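PDB 3HYI: probable cell division protein WhiA from Thermotoga maritima, which is predicted to act in cell division and chromosome segregation, and probably binds DNA through a helix-turn-helix domain joined to a degenerate LAGLIDADG homing endonuclease domain. Local coordinates for residues L248-L253 and K268-T273; L261-L266 and S275-K280; A109-F114 and K152-I157. All blocks are in the same frame, centred on the assembly; numbering follows the deposited sequence.

Contact 1: residues L248-L253 and K268-T273; sequences LRRVAL and KKLNLT
Leu270 lies in the turn of the predicted helix-turn-helix motif and reaches across to Val251, so that the loop between helices 263-268 and 274-288 is packed against helix 246-257, the helix before those two. The tight part is a meeting of aliphatic methyls, with one backbone carbonyl alongside. CD1 of Leu270 meets CG2 of Val251 at 3.8 Å, the two side chains crossing at about a right angle, and the same CD1 passes 3.9 Å from the carbonyl O of Arg250. Val251 presents this methyl because CG2 stands anti to its own carbonyl carbon while CG1 is anti to the backbone N (chi1 170°). A beta-branched residue suits the buried helix face, since its methyls start close to the backbone and need little room. Leu272 adds a second, looser touch, its CD1 lying 4.2 Å from CG2 of Val251, and Lys280 of helix 274-288 lies against both Val251 and Leu272.

The loop itself leaves helix 263-268 by a Schellman motif: Asn271, at positive phi, is the C-prime residue, a conformation that asparagine tolerates better than most side chains. On either side of Asn271, Leu270 and Leu272 both point their CB toward helix 246-257. No hydrogen bond joins the two segments. The solvent side is built differently, by Arg250, whose long chain, bent at chi3, runs out along the exposed side. An arginine suits such a border, with a charged end for water and methylenes for the leucine: its CB lies 4.0 Å from CD2 of Leu270.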
ATOM      1  N   LEU A 248      13.219 -26.764 -42.893  1.00 28.55           N
ATOM      2  CA  LEU A 248      11.763 -26.717 -43.018  1.00 28.24           C
ATOM      3  C   LEU A 248      11.164 -28.120 -43.060  1.00 28.02           C
ATOM      4  O   LEU A 248      10.039 -28.334 -42.608  1.00 27.96           O
ATOM      5  CB  LEU A 248      11.351 -25.942 -44.273  1.00 28.11           C
ATOM      6  CG  LEU A 248      11.745 -24.463 -44.337  1.00 27.94           C
ATOM      7  CD1 LEU A 248      11.047 -23.792 -45.521  1.00 27.55           C
ATOM      8  CD2 LEU A 248      11.420 -23.730 -43.043  1.00 27.19           C
ATOM      9  N   ARG A 249      11.916 -29.071 -43.606  1.00 27.87           N
ATOM     10  CA  ARG A 249      11.444 -30.445 -43.731  1.00 27.80           C
ATOM     11  C   ARG A 249      11.219 -31.103 -42.373  1.00 27.52           C
ATOM     12  O   ARG A 249      10.206 -31.768 -42.165  1.00 27.38           O
ATOM     13  CB  ARG A 249      12.432 -31.272 -44.543  1.00 27.92           C
ATOM     14  CG  ARG A 249      12.032 -32.724 -44.699  1.00 28.78           C
ATOM     15  CD  ARG A 249      13.053 -33.462 -45.522  1.00 30.20           C
ATOM     16  NE  ARG A 249      14.315 -33.573 -44.797  1.00 31.65           N
ATOM     17  CZ  ARG A 249      14.605 -34.529 -43.915  1.00 33.02           C
ATOM     18  NH1 ARG A 249      13.730 -35.495 -43.645  1.00 33.66           N
ATOM     19  NH2 ARG A 249      15.786 -34.527 -43.303  1.00 33.27           N
ATOM     20  N   ARG A 250      12.172 -30.920 -41.461  1.00 27.25           N
ATOM     21  CA  ARG A 250      12.075 -31.481 -40.114  1.00 27.11           C
ATOM     22  C   ARG A 250      10.931 -30.859 -39.322  1.00 27.06           C
ATOM     23  O   ARG A 250      10.260 -31.546 -38.550  1.00 27.05           O
ATOM     24  CB  ARG A 250      13.386 -31.284 -39.353  1.00 27.18           C
ATOM     25  CG  ARG A 250      14.558 -32.042 -39.945  1.00 27.58           C
ATOM     26  CD  ARG A 250      15.759 -31.997 -39.015  1.00 28.38           C
ATOM     27  NE  ARG A 250      16.401 -30.681 -39.007  1.00 29.00           N
ATOM     28  CZ  ARG A 250      17.233 -30.232 -39.948  1.00 29.41           C
ATOM     29  NH1 ARG A 250      17.539 -30.982 -41.007  1.00 29.79           N
ATOM     30  NH2 ARG A 250      17.764 -29.018 -39.837  1.00 29.52           N
ATOM     31  N   VAL A 251      10.721 -29.558 -39.514  1.00 27.12           N
ATOM     32  CA  VAL A 251       9.644 -28.825 -38.846  1.00 27.12           C
ATOM     33  C   VAL A 251       8.265 -29.281 -39.336  1.00 27.28           C
ATOM     34  O   VAL A 251       7.329 -29.410 -38.539  1.00 27.42           O
ATOM     35  CB  VAL A 251       9.803 -27.299 -39.049  1.00 27.14           C
ATOM     36  CG1 VAL A 251       8.567 -26.544 -38.573  1.00 26.94           C
ATOM     37  CG2 VAL A 251      11.049 -26.801 -38.324  1.00 26.91           C
ATOM     38  N   ALA A 252       8.151 -29.524 -40.642  1.00 27.33           N
ATOM     39  CA  ALA A 252       6.914 -30.029 -41.244  1.00 27.34           C
ATOM     40  C   ALA A 252       6.569 -31.419 -40.721  1.00 27.38           C
ATOM     41  O   ALA A 252       5.417 -31.690 -40.391  1.00 27.45           O
ATOM     42  CB  ALA A 252       7.031 -30.053 -42.763  1.00 27.30           C
ATOM     43  N   LEU A 253       7.574 -32.291 -40.644  1.00 27.41           N
ATOM     44  CA  LEU A 253       7.390 -33.647 -40.124  1.00 27.38           C
ATOM     45  C   LEU A 253       6.971 -33.663 -38.651  1.00 27.35           C
ATOM     46  O   LEU A 253       6.029 -34.359 -38.279  1.00 27.34           O
ATOM     47  CB  LEU A 253       8.672 -34.470 -40.299  1.00 27.37           C
ATOM     48  CG  LEU A 253       9.051 -34.878 -41.725  1.00 27.26           C
ATOM     49  CD1 LEU A 253      10.376 -35.619 -41.719  1.00 27.19           C
ATOM     50  CD2 LEU A 253       7.964 -35.729 -42.364  1.00 27.19           C
ATOM     51  N   LYS A 268      11.096 -27.822 -28.754  1.00 25.54           N
ATOM     52  CA  LYS A 268      11.956 -28.641 -27.897  1.00 25.30           C
ATOM     53  C   LYS A 268      12.442 -29.901 -28.626  1.00 24.96           C
ATOM     54  O   LYS A 268      13.583 -30.323 -28.448  1.00 24.79           O
ATOM     55  CB  LYS A 268      11.216 -29.026 -26.609  1.00 25.29           C
ATOM     56  CG  LYS A 268      12.125 -29.258 -25.419  1.00 25.59           C
ATOM     57  CD  LYS A 268      11.329 -29.594 -24.163  1.00 25.72           C
ATOM     58  N   LYS A 269      11.577 -30.477 -29.460  1.00 24.61           N
ATOM     59  CA  LYS A 269      11.908 -31.689 -30.212  1.00 24.37           C
ATOM     60  C   LYS A 269      12.980 -31.495 -31.293  1.00 24.13           C
ATOM     61  O   LYS A 269      13.546 -32.478 -31.771  1.00 24.24           O
ATOM     62  CB  LYS A 269      10.644 -32.289 -30.837  1.00 24.33           C
ATOM     63  CG  LYS A 269       9.650 -32.820 -29.813  1.00 24.28           C
ATOM     64  CD  LYS A 269       8.412 -33.395 -30.472  1.00 24.20           C
ATOM     65  CE  LYS A 269       7.520 -34.096 -29.461  1.00 24.30           C
ATOM     66  NZ  LYS A 269       8.057 -35.418 -29.045  1.00 24.52           N
ATOM     67  N   LEU A 270      13.254 -30.247 -31.674  1.00 23.72           N
ATOM     68  CA  LEU A 270      14.290 -29.937 -32.665  1.00 23.45           C
ATOM     69  C   LEU A 270      15.358 -28.964 -32.134  1.00 23.24           C
ATOM     70  O   LEU A 270      16.088 -28.360 -32.921  1.00 23.23           O
ATOM     71  CB  LEU A 270      13.641 -29.347 -33.927  1.00 23.42           C
ATOM     72  CG  LEU A 270      12.658 -30.232 -34.705  1.00 23.28           C
ATOM     73  CD1 LEU A 270      11.952 -29.416 -35.774  1.00 22.75           C
ATOM     74  CD2 LEU A 270      13.364 -31.435 -35.327  1.00 22.58           C
ATOM     75  N   ASN A 271      15.463 -28.827 -30.810  1.00 23.00           N
ATOM     76  CA  ASN A 271      16.350 -27.828 -30.188  1.00 22.88           C
ATOM     77  C   ASN A 271      16.130 -26.413 -30.749  1.00 22.91           C
ATOM     78  O   ASN A 271      17.082 -25.660 -30.960  1.00 22.84           O
ATOM     79  CB  ASN A 271      17.832 -28.241 -30.317  1.00 22.71           C
ATOM     80  CG  ASN A 271      18.266 -29.255 -29.260  1.00 22.34           C
ATOM     81  OD1 ASN A 271      17.625 -29.410 -28.220  1.00 21.56           O
ATOM     82  ND2 ASN A 271      19.380 -29.935 -29.522  1.00 20.91           N
ATOM     83  N   LEU A 272      14.867 -26.069 -30.990  1.00 22.98           N
ATOM     84  CA  LEU A 272      14.488 -24.742 -31.475  1.00 23.13           C
ATOM     85  C   LEU A 272      13.600 -24.059 -30.445  1.00 23.34           C
ATOM     86  O   LEU A 272      12.837 -24.718 -29.739  1.00 23.27           O
ATOM     87  CB  LEU A 272      13.717 -24.843 -32.796  1.00 23.07           C
ATOM     88  CG  LEU A 272      14.437 -25.377 -34.035  1.00 23.04           C
ATOM     89  CD1 LEU A 272      13.475 -25.402 -35.211  1.00 22.73           C
ATOM     90  CD2 LEU A 272      15.670 -24.547 -34.366  1.00 22.90           C
ATOM     91  N   THR A 273      13.691 -22.736 -30.368  1.00 23.66           N
ATOM     92  CA  THR A 273      12.784 -21.962 -29.525  1.00 23.89           C
ATOM     93  C   THR A 273      11.427 -21.831 -30.214  1.00 24.25           C
ATOM     94  O   THR A 273      11.296 -22.098 -31.414  1.00 24.28           O
ATOM     95  CB  THR A 273      13.337 -20.557 -29.214  1.00 23.92           C
ATOM     96  OG1 THR A 273      13.407 -19.786 -30.417  1.00 23.48           O
ATOM     97  CG2 THR A 273      14.725 -20.647 -28.576  1.00 23.51           C
TER

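Contact 2: residues L261-L266 and S275-K280; sequences LSLREL and SQIYSK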
ATOM      1  N   LEU A 261       0.590 -30.627 -30.025  1.00 24.84           N
ATOM      2  CA  LEU A 261       1.596 -29.946 -29.211  1.00 24.89           C
ATOM      3  C   LEU A 261       1.624 -28.449 -29.475  1.00 25.03           C
ATOM      4  O   LEU A 261       1.349 -27.991 -30.580  1.00 25.09           O
ATOM      5  CB  LEU A 261       2.990 -30.514 -29.476  1.00 24.82           C
ATOM      6  CG  LEU A 261       3.211 -31.996 -29.172  1.00 24.77           C
ATOM      7  CD1 LEU A 261       4.680 -32.342 -29.357  1.00 24.63           C
ATOM      8  CD2 LEU A 261       2.766 -32.351 -27.757  1.00 25.00           C
ATOM      9  N   SER A 262       1.970 -27.692 -28.443  1.00 25.28           N
ATOM     10  CA  SER A 262       2.224 -26.268 -28.584  1.00 25.44           C
ATOM     11  C   SER A 262       3.508 -26.058 -29.383  1.00 25.67           C
ATOM     12  O   SER A 262       4.343 -26.963 -29.484  1.00 25.63           O
ATOM     13  CB  SER A 262       2.369 -25.626 -27.207  1.00 25.42           C
ATOM     14  OG  SER A 262       3.489 -26.163 -26.524  1.00 25.13           O
ATOM     15  N   LEU A 263       3.666 -24.861 -29.940  1.00 25.91           N
ATOM     16  CA  LEU A 263       4.870 -24.515 -30.697  1.00 26.22           C
ATOM     17  C   LEU A 263       6.132 -24.648 -29.841  1.00 26.37           C
ATOM     18  O   LEU A 263       7.174 -25.079 -30.331  1.00 26.40           O
ATOM     19  CB  LEU A 263       4.767 -23.093 -31.254  1.00 26.20           C
ATOM     20  CG  LEU A 263       3.679 -22.850 -32.305  1.00 26.32           C
ATOM     21  CD1 LEU A 263       3.568 -21.366 -32.622  1.00 26.01           C
ATOM     22  CD2 LEU A 263       3.955 -23.654 -33.565  1.00 25.87           C
ATOM     23  N   ARG A 264       6.024 -24.274 -28.567  1.00 26.66           N
ATOM     24  CA  ARG A 264       7.114 -24.434 -27.600  1.00 26.93           C
ATOM     25  C   ARG A 264       7.577 -25.888 -27.530  1.00 26.85           C
ATOM     26  O   ARG A 264       8.773 -26.170 -27.600  1.00 26.71           O
ATOM     27  CB  ARG A 264       6.647 -23.986 -26.212  1.00 27.10           C
ATOM     28  CG  ARG A 264       7.711 -24.064 -25.106  1.00 27.78           C
ATOM     29  CD  ARG A 264       8.349 -22.714 -24.848  1.00 28.93           C
ATOM     30  NE  ARG A 264       7.356 -21.738 -24.400  1.00 29.81           N
ATOM     31  CZ  ARG A 264       7.533 -20.418 -24.372  1.00 30.37           C
ATOM     32  NH1 ARG A 264       8.679 -19.870 -24.764  1.00 30.52           N
ATOM     33  NH2 ARG A 264       6.547 -19.635 -23.949  1.00 30.60           N
ATOM     34  N   GLU A 265       6.620 -26.800 -27.393  1.00 26.89           N
ATOM     35  CA  GLU A 265       6.923 -28.220 -27.242  1.00 27.08           C
ATOM     36  C   GLU A 265       7.419 -28.846 -28.551  1.00 26.96           C
ATOM     37  O   GLU A 265       8.309 -29.694 -28.534  1.00 26.92           O
ATOM     38  CB  GLU A 265       5.701 -28.973 -26.695  1.00 27.26           C
ATOM     39  CG  GLU A 265       6.040 -30.191 -25.838  1.00 27.91           C
ATOM     40  CD  GLU A 265       6.913 -29.857 -24.634  1.00 28.88           C
ATOM     41  OE1 GLU A 265       6.929 -28.684 -24.196  1.00 29.40           O
ATOM     42  OE2 GLU A 265       7.588 -30.775 -24.119  1.00 29.91           O
ATOM     43  N   LEU A 266       6.846 -28.426 -29.678  1.00 26.91           N
ATOM     44  CA  LEU A 266       7.376 -28.796 -30.993  1.00 26.87           C
ATOM     45  C   LEU A 266       8.829 -28.352 -31.150  1.00 26.65           C
ATOM     46  O   LEU A 266       9.655 -29.080 -31.705  1.00 26.58           O
ATOM     47  CB  LEU A 266       6.557 -28.158 -32.120  1.00 26.97           C
ATOM     48  CG  LEU A 266       5.272 -28.818 -32.607  1.00 27.16           C
ATOM     49  CD1 LEU A 266       4.827 -28.111 -33.879  1.00 27.22           C
ATOM     50  CD2 LEU A 266       5.457 -30.310 -32.859  1.00 27.25           C
ATOM     51  N   SER A 275       9.793 -19.155 -31.068  1.00 25.32           N
ATOM     52  CA  SER A 275       9.833 -18.145 -32.132  1.00 25.45           C
ATOM     53  C   SER A 275      10.509 -18.683 -33.395  1.00 25.55           C
ATOM     54  O   SER A 275      10.068 -18.406 -34.511  1.00 25.48           O
ATOM     55  CB  SER A 275      10.555 -16.881 -31.654  1.00 25.40           C
ATOM     56  OG  SER A 275      11.947 -17.107 -31.516  1.00 25.60           O
ATOM     57  N   GLN A 276      11.580 -19.450 -33.206  1.00 25.69           N
ATOM     58  CA  GLN A 276      12.305 -20.065 -34.319  1.00 25.90           C
ATOM     59  C   GLN A 276      11.456 -21.054 -35.089  1.00 26.02           C
ATOM     60  O   GLN A 276      11.450 -21.040 -36.320  1.00 25.94           O
ATOM     61  CB  GLN A 276      13.534 -20.804 -33.817  1.00 25.96           C
ATOM     62  CG  GLN A 276      14.587 -19.903 -33.254  1.00 26.25           C
ATOM     63  CD  GLN A 276      15.790 -20.675 -32.787  1.00 26.34           C
ATOM     64  OE1 GLN A 276      15.684 -21.559 -31.943  1.00 26.65           O
ATOM     65  NE2 GLN A 276      16.951 -20.348 -33.342  1.00 26.73           N
ATOM     66  N   ILE A 277      10.756 -21.924 -34.365  1.00 26.21           N
ATOM     67  CA  ILE A 277       9.915 -22.919 -35.016  1.00 26.48           C
ATOM     68  C   ILE A 277       8.705 -22.237 -35.653  1.00 26.56           C
ATOM     69  O   ILE A 277       8.163 -22.711 -36.651  1.00 26.38           O
ATOM     70  CB  ILE A 277       9.470 -24.052 -34.061  1.00 26.57           C
ATOM     71  CG1 ILE A 277       9.226 -25.334 -34.864  1.00 27.17           C
ATOM     72  CG2 ILE A 277       8.214 -23.675 -33.290  1.00 26.53           C
ATOM     73  CD1 ILE A 277       9.190 -26.596 -34.030  1.00 27.58           C
ATOM     74  N   TYR A 278       8.311 -21.105 -35.082  1.00 26.68           N
ATOM     75  CA  TYR A 278       7.190 -20.352 -35.598  1.00 26.74           C
ATOM     76  C   TYR A 278       7.525 -19.625 -36.910  1.00 26.56           C
ATOM     77  O   TYR A 278       6.690 -19.569 -37.813  1.00 26.49           O
ATOM     78  CB  TYR A 278       6.701 -19.369 -34.545  1.00 26.99           C
ATOM     79  CG  TYR A 278       5.578 -18.532 -35.049  1.00 27.35           C
ATOM     80  CD1 TYR A 278       4.338 -19.102 -35.313  1.00 27.85           C
ATOM     81  CD2 TYR A 278       5.758 -17.181 -35.308  1.00 27.84           C
ATOM     82  CE1 TYR A 278       3.297 -18.341 -35.801  1.00 28.10           C
ATOM     83  CE2 TYR A 278       4.724 -16.407 -35.794  1.00 28.05           C
ATOM     84  CZ  TYR A 278       3.495 -16.991 -36.039  1.00 28.23           C
ATOM     85  OH  TYR A 278       2.462 -16.223 -36.522  1.00 28.51           O
ATOM     86  N   SER A 279       8.738 -19.073 -37.004  1.00 26.44           N
ATOM     87  CA  SER A 279       9.197 -18.411 -38.227  0.50 26.37           C
ATOM     88  C   SER A 279       9.267 -19.412 -39.376  1.00 26.35           C
ATOM     89  O   SER A 279       8.925 -19.094 -40.514  1.00 26.28           O
ATOM     90  CB  SER A 279      10.574 -17.778 -38.016  0.50 26.34           C
ATOM     91  OG  SER A 279      10.537 -16.808 -36.984  0.50 26.12           O
ATOM     92  N   LYS A 280       9.717 -20.623 -39.062  1.00 26.26           N
ATOM     93  CA  LYS A 280       9.827 -21.686 -40.055  1.00 26.21           C
ATOM     94  C   LYS A 280       8.471 -22.172 -40.541  1.00 26.25           C
ATOM     95  O   LYS A 280       8.300 -22.469 -41.725  1.00 26.08           O
ATOM     96  CB  LYS A 280      10.616 -22.858 -39.487  1.00 26.22           C
ATOM     97  CG  LYS A 280      12.092 -22.602 -39.488  1.00 26.03           C
ATOM     98  CD  LYS A 280      12.827 -23.691 -38.750  1.00 26.13           C
ATOM     99  CE  LYS A 280      14.054 -23.136 -38.066  1.00 26.21           C
ATOM    100  NZ  LYS A 280      15.024 -22.576 -39.051  1.00 26.30           N
TER
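Ile277 meets both Leu263 and Leu266, entering from helix 274-288 with its two branches divided between them. Its CG2 lies 3.4 Å from the carbonyl O of Leu263 and 4.0 Å from that residue's CB, while CD1 reaches further, to 3.6 Å from CB of Leu266, and also touches the backbone carbonyl there. With CG1 anti to the backbone N (chi1 -152°), the longer branch is carried to Leu266 and CG2 is left for Leu263. Isoleucine suits the place because its two branches can serve two leucines at once. Beside it, CD1 of Leu263 comes 3.6 Å from CD1 of Tyr278, approaching the ring obliquely; tyrosine suits this exposed border, where its ring can cover a leucine.

Further out, Leu266 also packs on Val254 and Arg255 of helix 246-257, and Leu263 on Lys274 and Leu281. Ser262 occupies the N-cap of helix 263-268, its OG accepting a weak bond from Glu265 N. Near the start of the other helix, Gln276 OE1 accepts a hydrogen bond from the backbone N of Thr273, tying the helix to the residue that precedes it. Two helices joined by a short loop and held together by mainly aliphatic side chains on their facing sides are characteristic of the helix-turn-helix motif predicted here for DNA binding.

Contact 3: residues A109-F114 and K152-I157; sequences ALFVSF and KDFFNI
Phe111 on helix 108-122 meets both Phe154 and Phe155 at the end of helix 141-155, within the LAGLIDADG-like part of the protein. Phe111 and Phe154 lie obliquely, with ring centroids 5.6 Å apart and planes inclined by 37°, so that CD2 of one comes 3.6 Å from CD2 of the other. Phe155 approaches differently: its CE2 is 4.1 Å from CD2 of Phe111, each ring meeting the other at its edge, near the plane, as the two side chains slide past each other in opposite directions. Phe111 is directed at this pair because its CG stands anti to the backbone N (chi1 -180°).

The aliphatic contact is made by Val112, whose CG2 lies 3.5 Å from CZ of Phe155, also at the ring edge and near its plane. The compact valine suits a place one residue along the helix, where a short branch is enough to meet a ring that extends from the other helix.

Helix 141-155 ends just after these phenylalanines at Asn156, whose positive phi is easier for asparagine than for most residues, and the chain turns to Ile157. Around the contact, Phe111 also packs on Ser150, Leu151 and Phe105, and Phe155 on Val180 and Ala184 of helix 175-184. An alanine in place of Phe111 would probably open a gap between the helices and leave the rings of Phe154 and Phe155 without their shared partner. With no hydrogen bond crossing the segments, the two helices are joined here by shape and hydrophobic burial, while Phe154 remains at the exposed margin.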
ATOM      1  N   ALA A 109     -15.167  10.459  22.100  1.00 22.35           N
ATOM      2  CA  ALA A 109     -14.700  11.824  21.859  1.00 22.07           C
ATOM      3  C   ALA A 109     -13.315  12.040  22.479  1.00 21.76           C
ATOM      4  O   ALA A 109     -12.404  12.536  21.821  1.00 21.65           O
ATOM      5  CB  ALA A 109     -15.698  12.833  22.411  1.00 21.89           C
ATOM      6  N   LEU A 110     -13.160  11.651  23.740  1.00 21.60           N
ATOM      7  CA  LEU A 110     -11.866  11.747  24.421  1.00 21.47           C
ATOM      8  C   LEU A 110     -10.812  10.883  23.731  1.00 21.34           C
ATOM      9  O   LEU A 110      -9.668  11.302  23.564  1.00 21.01           O
ATOM     10  CB  LEU A 110     -11.988  11.328  25.890  1.00 21.45           C
ATOM     11  CG  LEU A 110     -12.910  12.177  26.771  1.00 21.66           C
ATOM     12  CD1 LEU A 110     -13.088  11.531  28.145  1.00 21.77           C
ATOM     13  CD2 LEU A 110     -12.369  13.598  26.911  1.00 21.55           C
ATOM     14  N   PHE A 111     -11.211   9.681  23.323  1.00 21.37           N
ATOM     15  CA  PHE A 111     -10.293   8.744  22.680  1.00 21.53           C
ATOM     16  C   PHE A 111      -9.797   9.227  21.315  1.00 21.47           C
ATOM     17  O   PHE A 111      -8.628   9.041  20.977  1.00 21.26           O
ATOM     18  CB  PHE A 111     -10.944   7.368  22.545  1.00 21.64           C
ATOM     19  CG  PHE A 111     -10.060   6.346  21.895  1.00 21.76           C
ATOM     20  CD1 PHE A 111      -8.887   5.938  22.515  1.00 22.12           C
ATOM     21  CD2 PHE A 111     -10.393   5.799  20.664  1.00 21.88           C
ATOM     22  CE1 PHE A 111      -8.060   4.997  21.922  1.00 22.24           C
ATOM     23  CE2 PHE A 111      -9.574   4.856  20.065  1.00 22.23           C
ATOM     24  CZ  PHE A 111      -8.405   4.455  20.695  1.00 22.30           C
ATOM     25  N   VAL A 112     -10.680   9.847  20.537  1.00 21.55           N
ATOM     26  CA  VAL A 112     -10.301  10.373  19.224  1.00 21.65           C
ATOM     27  C   VAL A 112      -9.263  11.487  19.346  1.00 21.48           C
ATOM     28  O   VAL A 112      -8.326  11.557  18.556  1.00 21.47           O
ATOM     29  CB  VAL A 112     -11.528  10.880  18.445  1.00 21.74           C
ATOM     30  CG1 VAL A 112     -11.106  11.711  17.246  1.00 22.10           C
ATOM     31  CG2 VAL A 112     -12.374   9.706  18.002  1.00 21.88           C
ATOM     32  N   SER A 113      -9.436  12.344  20.346  1.00 21.44           N
ATOM     33  CA  SER A 113      -8.491  13.420  20.619  1.00 21.37           C
ATOM     34  C   SER A 113      -7.144  12.879  21.100  1.00 21.27           C
ATOM     35  O   SER A 113      -6.095  13.384  20.708  1.00 21.11           O
ATOM     36  CB  SER A 113      -9.072  14.379  21.657  1.00 21.41           C
ATOM     37  OG  SER A 113     -10.206  15.051  21.138  1.00 21.94           O
ATOM     38  N   PHE A 114      -7.187  11.852  21.948  1.00 21.17           N
ATOM     39  CA  PHE A 114      -5.985  11.154  22.407  1.00 21.10           C
ATOM     40  C   PHE A 114      -5.237  10.534  21.228  1.00 21.22           C
ATOM     41  O   PHE A 114      -4.014  10.646  21.139  1.00 21.55           O
ATOM     42  CB  PHE A 114      -6.370  10.079  23.429  1.00 21.02           C
ATOM     43  CG  PHE A 114      -5.200   9.329  24.013  1.00 20.73           C
ATOM     44  CD1 PHE A 114      -4.303   9.962  24.865  1.00 20.62           C
ATOM     45  CD2 PHE A 114      -5.019   7.978  23.738  1.00 20.30           C
ATOM     46  CE1 PHE A 114      -3.233   9.266  25.418  1.00 20.44           C
ATOM     47  CE2 PHE A 114      -3.953   7.278  24.288  1.00 20.47           C
ATOM     48  CZ  PHE A 114      -3.058   7.926  25.131  1.00 20.17           C
ATOM     49  N   LYS A 152     -10.429  -1.075  18.367  1.00 25.27           N
ATOM     50  CA  LYS A 152     -11.306  -2.177  17.976  1.00 25.39           C
ATOM     51  C   LYS A 152     -12.742  -1.959  18.453  1.00 25.57           C
ATOM     52  O   LYS A 152     -13.684  -2.080  17.670  1.00 25.56           O
ATOM     53  CB  LYS A 152     -10.774  -3.500  18.531  1.00 25.39           C
ATOM     54  N   ASP A 153     -12.903  -1.646  19.738  1.00 25.78           N
ATOM     55  CA  ASP A 153     -14.230  -1.444  20.330  1.00 25.95           C
ATOM     56  C   ASP A 153     -15.010  -0.321  19.646  1.00 26.12           C
ATOM     57  O   ASP A 153     -16.174  -0.500  19.286  1.00 26.15           O
ATOM     58  CB  ASP A 153     -14.115  -1.134  21.830  1.00 25.99           C
ATOM     59  CG  ASP A 153     -13.585  -2.310  22.642  1.00 26.16           C
ATOM     60  OD1 ASP A 153     -12.968  -2.065  23.701  1.00 26.49           O
ATOM     61  OD2 ASP A 153     -13.781  -3.474  22.230  1.00 26.08           O
ATOM     62  N   PHE A 154     -14.360   0.826  19.465  1.00 26.32           N
ATOM     63  CA  PHE A 154     -15.022   2.018  18.927  1.00 26.51           C
ATOM     64  C   PHE A 154     -15.147   2.020  17.404  1.00 26.84           C
ATOM     65  O   PHE A 154     -16.191   2.391  16.873  1.00 26.91           O
ATOM     66  CB  PHE A 154     -14.289   3.292  19.363  1.00 26.37           C
ATOM     67  CG  PHE A 154     -14.410   3.600  20.836  1.00 26.18           C
ATOM     68  CD1 PHE A 154     -15.655   3.699  21.444  1.00 25.86           C
ATOM     69  CD2 PHE A 154     -13.277   3.828  21.607  1.00 25.87           C
ATOM     70  CE1 PHE A 154     -15.767   3.996  22.796  1.00 25.66           C
ATOM     71  CE2 PHE A 154     -13.384   4.130  22.959  1.00 25.81           C
ATOM     72  CZ  PHE A 154     -14.630   4.212  23.553  1.00 25.50           C
ATOM     73  N   PHE A 155     -14.084   1.626  16.708  1.00 27.32           N
ATOM     74  CA  PHE A 155     -14.013   1.779  15.250  1.00 27.65           C
ATOM     75  C   PHE A 155     -13.850   0.469  14.473  1.00 28.06           C
ATOM     76  O   PHE A 155     -13.728   0.494  13.247  1.00 28.13           O
ATOM     77  CB  PHE A 155     -12.867   2.729  14.897  1.00 27.63           C
ATOM     78  CG  PHE A 155     -13.026   4.107  15.477  1.00 27.75           C
ATOM     79  CD1 PHE A 155     -13.877   5.028  14.879  1.00 27.72           C
ATOM     80  CD2 PHE A 155     -12.331   4.484  16.620  1.00 27.70           C
ATOM     81  CE1 PHE A 155     -14.033   6.301  15.408  1.00 27.79           C
ATOM     82  CE2 PHE A 155     -12.483   5.758  17.157  1.00 27.66           C
ATOM     83  CZ  PHE A 155     -13.334   6.665  16.551  1.00 27.68           C
ATOM     84  N   ASN A 156     -13.855  -0.665  15.174  1.00 28.51           N
ATOM     85  CA  ASN A 156     -13.602  -1.973  14.553  1.00 28.94           C
ATOM     86  C   ASN A 156     -12.291  -1.992  13.754  1.00 29.23           C
ATOM     87  O   ASN A 156     -12.194  -2.641  12.712  1.00 29.29           O
ATOM     88  CB  ASN A 156     -14.786  -2.387  13.669  1.00 28.97           C
ATOM     89  CG  ASN A 156     -14.762  -3.864  13.307  1.00 29.15           C
ATOM     90  OD1 ASN A 156     -14.695  -4.730  14.180  1.00 29.61           O
ATOM     91  ND2 ASN A 156     -14.824  -4.157  12.014  1.00 29.26           N
ATOM     92  N   ILE A 157     -11.290  -1.268  14.253  1.00 29.58           N
ATOM     93  CA  ILE A 157      -9.978  -1.210  13.614  1.00 29.82           C
ATOM     94  C   ILE A 157      -9.075  -2.265  14.241  1.00 30.10           C
ATOM     95  O   ILE A 157      -8.857  -2.262  15.454  1.00 30.12           O
ATOM     96  CB  ILE A 157      -9.333   0.191  13.753  1.00 29.77           C
ATOM     97  CG1 ILE A 157     -10.014   1.184  12.808  1.00 29.78           C
ATOM     98  CG2 ILE A 157      -7.841   0.141  13.437  1.00 29.91           C
ATOM     99  CD1 ILE A 157      -9.560   2.626  12.989  1.00 29.18           C
TER

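How the contacts relate
Contacts 1 and 2 belong to the C-terminal domain, their centres 8 Å apart, and their segments alternate along the chain. Together they join three successive helices, with Lys280 linking them: its backbone O lies 3.6 Å from Leu248 CD2, and its NZ forms a salt bridge with Asp247. Contact 3 belongs to the LAGLIDADG-like part, on the opposite side of the chain's centre, its nearest atoms about 45 Å from contact 2. All three are partly buried, combining buried residues with an exposed margin. In contacts 1 and 2 mainly leucine, isoleucine and valine methyls fit between the short elements of a small DNA-binding domain, whereas in contact 3 large rings span the gap between helices 108-122 and 141-155.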